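Glycerate dehydrogenase/glyoxylate reductase (Thermus thermophilus, PDB 2CUK) probably reduces glyoxylate and hydroxypyruvate to the corresponding hydroxyacids with a nicotinamide cofactor. Local coordinates at residues 235-243 with 263-271. Residues are numbered along the deposited sequence; the frame is centred on the assembly and turned at random.
Sequences DTEALVEAL and GHPLYALPN
Leu243, on helix 236-243, meets Leu266, Leu269 and Asn271 of the loop that leads into strand 272-274, the outermost strand, within this chain, of the parallel sheet in the Rossmann-type NAD-binding domain. Its CB touches Leu269 CD1 at 3.7 Å. CG stands anti to the carbonyl carbon, beside the backbone N (chi1 -75°), and carries the two methyls to different partners: CD1 presses on Leu266 CD2 at 3.4 Å, tighter than usual for two carbons, and also meets Leu269 CD1, while CD2 lies against Asn271 ND2. The side chains of Leu243 and Leu266 cross at about a right angle, and both also rest on strand 249-252, through Ala250 and Leu252 respectively.

One turn back, Val240 CG2 fits among Leu266 CG (3.8 Å), His264 CE1 and Pro265 CG. At the start of the helix Thr236 CG2 approaches the His264 ring obliquely, 3.5 Å from NE2, while its OG1 hydrogen-bonds with Asp256 O. The imidazole is steadied by its own loop, for ND1 accepts a hydrogen bond from Leu266 N almost in the ring plane. At the far end, Asn271 ND2 also hydrogen-bonds to Phe248 O, and it donates to Leu243 O at 3.1 Å, on a lone pair in the carbonyl plane.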
loop_
_atom_site.group_PDB
_atom_site.type_symbol
_atom_site.label_atom_id
_atom_site.label_comp_id
_atom_site.label_asym_id
_atom_site.label_seq_id
_atom_site.Cartn_x
_atom_site.Cartn_y
_atom_site.Cartn_z
ATOM N N ASP A 235 5.665 22.416 7.044
ATOM C CA ASP A 235 4.842 23.623 7.105
ATOM C C ASP A 235 3.591 23.240 6.324
ATOM O O ASP A 235 3.577 23.300 5.096
ATOM C CB ASP A 235 5.525 24.795 6.397
ATOM C CG ASP A 235 4.677 26.060 6.412
ATOM O OD1 ASP A 235 3.439 25.957 6.298
ATOM O OD2 ASP A 235 5.248 27.163 6.528
ATOM N N THR A 236 2.549 22.841 7.042
ATOM C CA THR A 236 1.299 22.404 6.428
ATOM C C THR A 236 0.717 23.342 5.369
ATOM O O THR A 236 0.369 22.897 4.275
ATOM C CB THR A 236 0.242 22.143 7.513
ATOM O OG1 THR A 236 0.798 21.266 8.501
ATOM C CG2 THR A 236 -1.003 21.492 6.911
ATOM N N GLU A 237 0.607 24.627 5.690
ATOM C CA GLU A 237 0.041 25.569 4.735
ATOM C C GLU A 237 0.868 25.620 3.451
ATOM O O GLU A 237 0.344 25.693 2.346
ATOM C CB GLU A 237 0.008 26.951 5.390
ATOM C CG GLU A 237 -0.548 28.026 4.456
ATOM C CD GLU A 237 -1.371 29.009 5.256
ATOM O OE1 GLU A 237 -1.473 28.842 6.464
ATOM O OE2 GLU A 237 -1.910 29.941 4.660
ATOM N N ALA A 238 2.189 25.564 3.574
ATOM C CA ALA A 238 3.064 25.573 2.407
ATOM C C ALA A 238 2.891 24.302 1.580
ATOM O O ALA A 238 2.971 24.340 0.354
ATOM C CB ALA A 238 4.523 25.721 2.844
ATOM N N LEU A 239 2.651 23.175 2.246
ATOM C CA LEU A 239 2.458 21.919 1.534
ATOM C C LEU A 239 1.225 22.027 0.633
ATOM O O LEU A 239 1.239 21.556 -0.504
ATOM C CB LEU A 239 2.288 20.758 2.516
ATOM C CG LEU A 239 2.074 19.390 1.855
ATOM C CD1 LEU A 239 3.252 19.057 0.941
ATOM C CD2 LEU A 239 1.922 18.321 2.937
ATOM N N VAL A 240 0.162 22.645 1.146
ATOM C CA VAL A 240 -1.060 22.833 0.366
ATOM C C VAL A 240 -0.724 23.599 -0.913
ATOM O O VAL A 240 -1.171 23.246 -2.001
ATOM C CB VAL A 240 -2.125 23.642 1.153
ATOM C CG1 VAL A 240 -3.264 24.049 0.211
ATOM C CG2 VAL A 240 -2.674 22.812 2.307
ATOM N N GLU A 241 0.072 24.651 -0.766
ATOM C CA GLU A 241 0.483 25.464 -1.906
ATOM C C GLU A 241 1.214 24.632 -2.963
ATOM O O GLU A 241 0.893 24.701 -4.148
ATOM C CB GLU A 241 1.398 26.594 -1.432
ATOM C CG GLU A 241 0.719 27.609 -0.518
ATOM C CD GLU A 241 1.697 28.626 0.064
ATOM O OE1 GLU A 241 2.782 28.822 -0.524
ATOM O OE2 GLU A 241 1.376 29.240 1.103
ATOM N N ALA A 242 2.186 23.843 -2.511
ATOM C CA ALA A 242 3.006 23.003 -3.381
ATOM C C ALA A 242 2.250 21.866 -4.045
ATOM O O ALA A 242 2.660 21.373 -5.101
ATOM C CB ALA A 242 4.192 22.433 -2.583
ATOM N N LEU A 243 1.149 21.445 -3.434
ATOM C CA LEU A 243 0.361 20.346 -3.977
ATOM C C LEU A 243 -0.573 20.750 -5.104
ATOM O O LEU A 243 -1.073 19.896 -5.831
ATOM C CB LEU A 243 -0.455 19.680 -2.864
ATOM C CG LEU A 243 0.330 18.775 -1.908
ATOM C CD1 LEU A 243 -0.557 18.356 -0.765
ATOM C CD2 LEU A 243 0.836 17.555 -2.659
ATOM N N GLY A 263 -12.284 20.285 7.714
ATOM C CA GLY A 263 -12.386 21.305 6.683
ATOM C C GLY A 263 -11.070 21.827 6.134
ATOM O O GLY A 263 -11.060 22.755 5.327
ATOM N N HIS A 264 -9.958 21.240 6.562
ATOM C CA HIS A 264 -8.643 21.670 6.091
ATOM C C HIS A 264 -8.494 21.337 4.603
ATOM O O HIS A 264 -8.864 20.249 4.164
ATOM C CB HIS A 264 -7.550 20.973 6.906
ATOM C CG HIS A 264 -6.191 21.574 6.735
ATOM N ND1 HIS A 264 -5.407 21.345 5.624
ATOM C CD2 HIS A 264 -5.490 22.425 7.522
ATOM C CE1 HIS A 264 -4.282 22.030 5.734
ATOM N NE2 HIS A 264 -4.307 22.694 6.876
ATOM N N PRO A 265 -7.958 22.275 3.807
ATOM C CA PRO A 265 -7.774 22.062 2.365
ATOM C C PRO A 265 -7.066 20.777 1.922
ATOM O O PRO A 265 -7.346 20.260 0.844
ATOM C CB PRO A 265 -7.048 23.334 1.906
ATOM C CG PRO A 265 -6.489 23.928 3.179
ATOM C CD PRO A 265 -7.554 23.637 4.187
ATOM N N LEU A 266 -6.155 20.250 2.734
ATOM C CA LEU A 266 -5.475 19.019 2.342
ATOM C C LEU A 266 -6.460 17.893 2.045
ATOM O O LEU A 266 -6.204 17.057 1.183
ATOM C CB LEU A 266 -4.500 18.561 3.427
ATOM C CG LEU A 266 -3.108 19.197 3.388
ATOM C CD1 LEU A 266 -2.282 18.671 4.547
ATOM C CD2 LEU A 266 -2.432 18.882 2.057
ATOM N N TYR A 267 -7.587 17.875 2.751
ATOM C CA TYR A 267 -8.589 16.829 2.546
ATOM C C TYR A 267 -9.305 16.960 1.213
ATOM O O TYR A 267 -9.886 15.996 0.724
ATOM C CB TYR A 267 -9.621 16.838 3.677
ATOM C CG TYR A 267 -9.104 16.303 4.990
ATOM C CD1 TYR A 267 -8.686 14.974 5.111
ATOM C CD2 TYR A 267 -9.034 17.120 6.114
ATOM C CE1 TYR A 267 -8.210 14.477 6.326
ATOM C CE2 TYR A 267 -8.564 16.635 7.330
ATOM C CZ TYR A 267 -8.155 15.316 7.431
ATOM O OH TYR A 267 -7.706 14.839 8.642
ATOM N N ALA A 268 -9.262 18.153 0.627
ATOM C CA ALA A 268 -9.912 18.397 -0.654
ATOM C C ALA A 268 -8.972 18.129 -1.834
ATOM O O ALA A 268 -9.377 18.229 -2.992
ATOM C CB ALA A 268 -10.427 19.832 -0.709
ATOM N N LEU A 269 -7.721 17.782 -1.542
ATOM C CA LEU A 269 -6.740 17.504 -2.592
ATOM C C LEU A 269 -6.624 16.006 -2.849
ATOM O O LEU A 269 -6.168 15.253 -1.992
ATOM C CB LEU A 269 -5.365 18.071 -2.210
ATOM C CG LEU A 269 -5.285 19.596 -2.100
ATOM C CD1 LEU A 269 -3.900 20.017 -1.622
ATOM C CD2 LEU A 269 -5.594 20.216 -3.454
ATOM N N PRO A 270 -7.046 15.554 -4.038
ATOM C CA PRO A 270 -6.978 14.133 -4.377
ATOM C C PRO A 270 -5.570 13.540 -4.396
ATOM O O PRO A 270 -5.414 12.328 -4.265
ATOM C CB PRO A 270 -7.676 14.064 -5.738
ATOM C CG PRO A 270 -7.463 15.435 -6.309
ATOM C CD PRO A 270 -7.691 16.321 -5.117
ATOM N N ASN A 271 -4.549 14.384 -4.551
ATOM C CA ASN A 271 -3.173 13.887 -4.571
ATOM C C ASN A 271 -2.534 13.888 -3.180
ATOM O O ASN A 271 -1.321 13.733 -3.037
ATOM C CB ASN A 271 -2.318 14.680 -5.578
ATOM C CG ASN A 271 -2.229 16.161 -5.253
ATOM O OD1 ASN A 271 -3.147 16.747 -4.676
ATOM N ND2 ASN A 271 -1.122 16.783 -5.649
#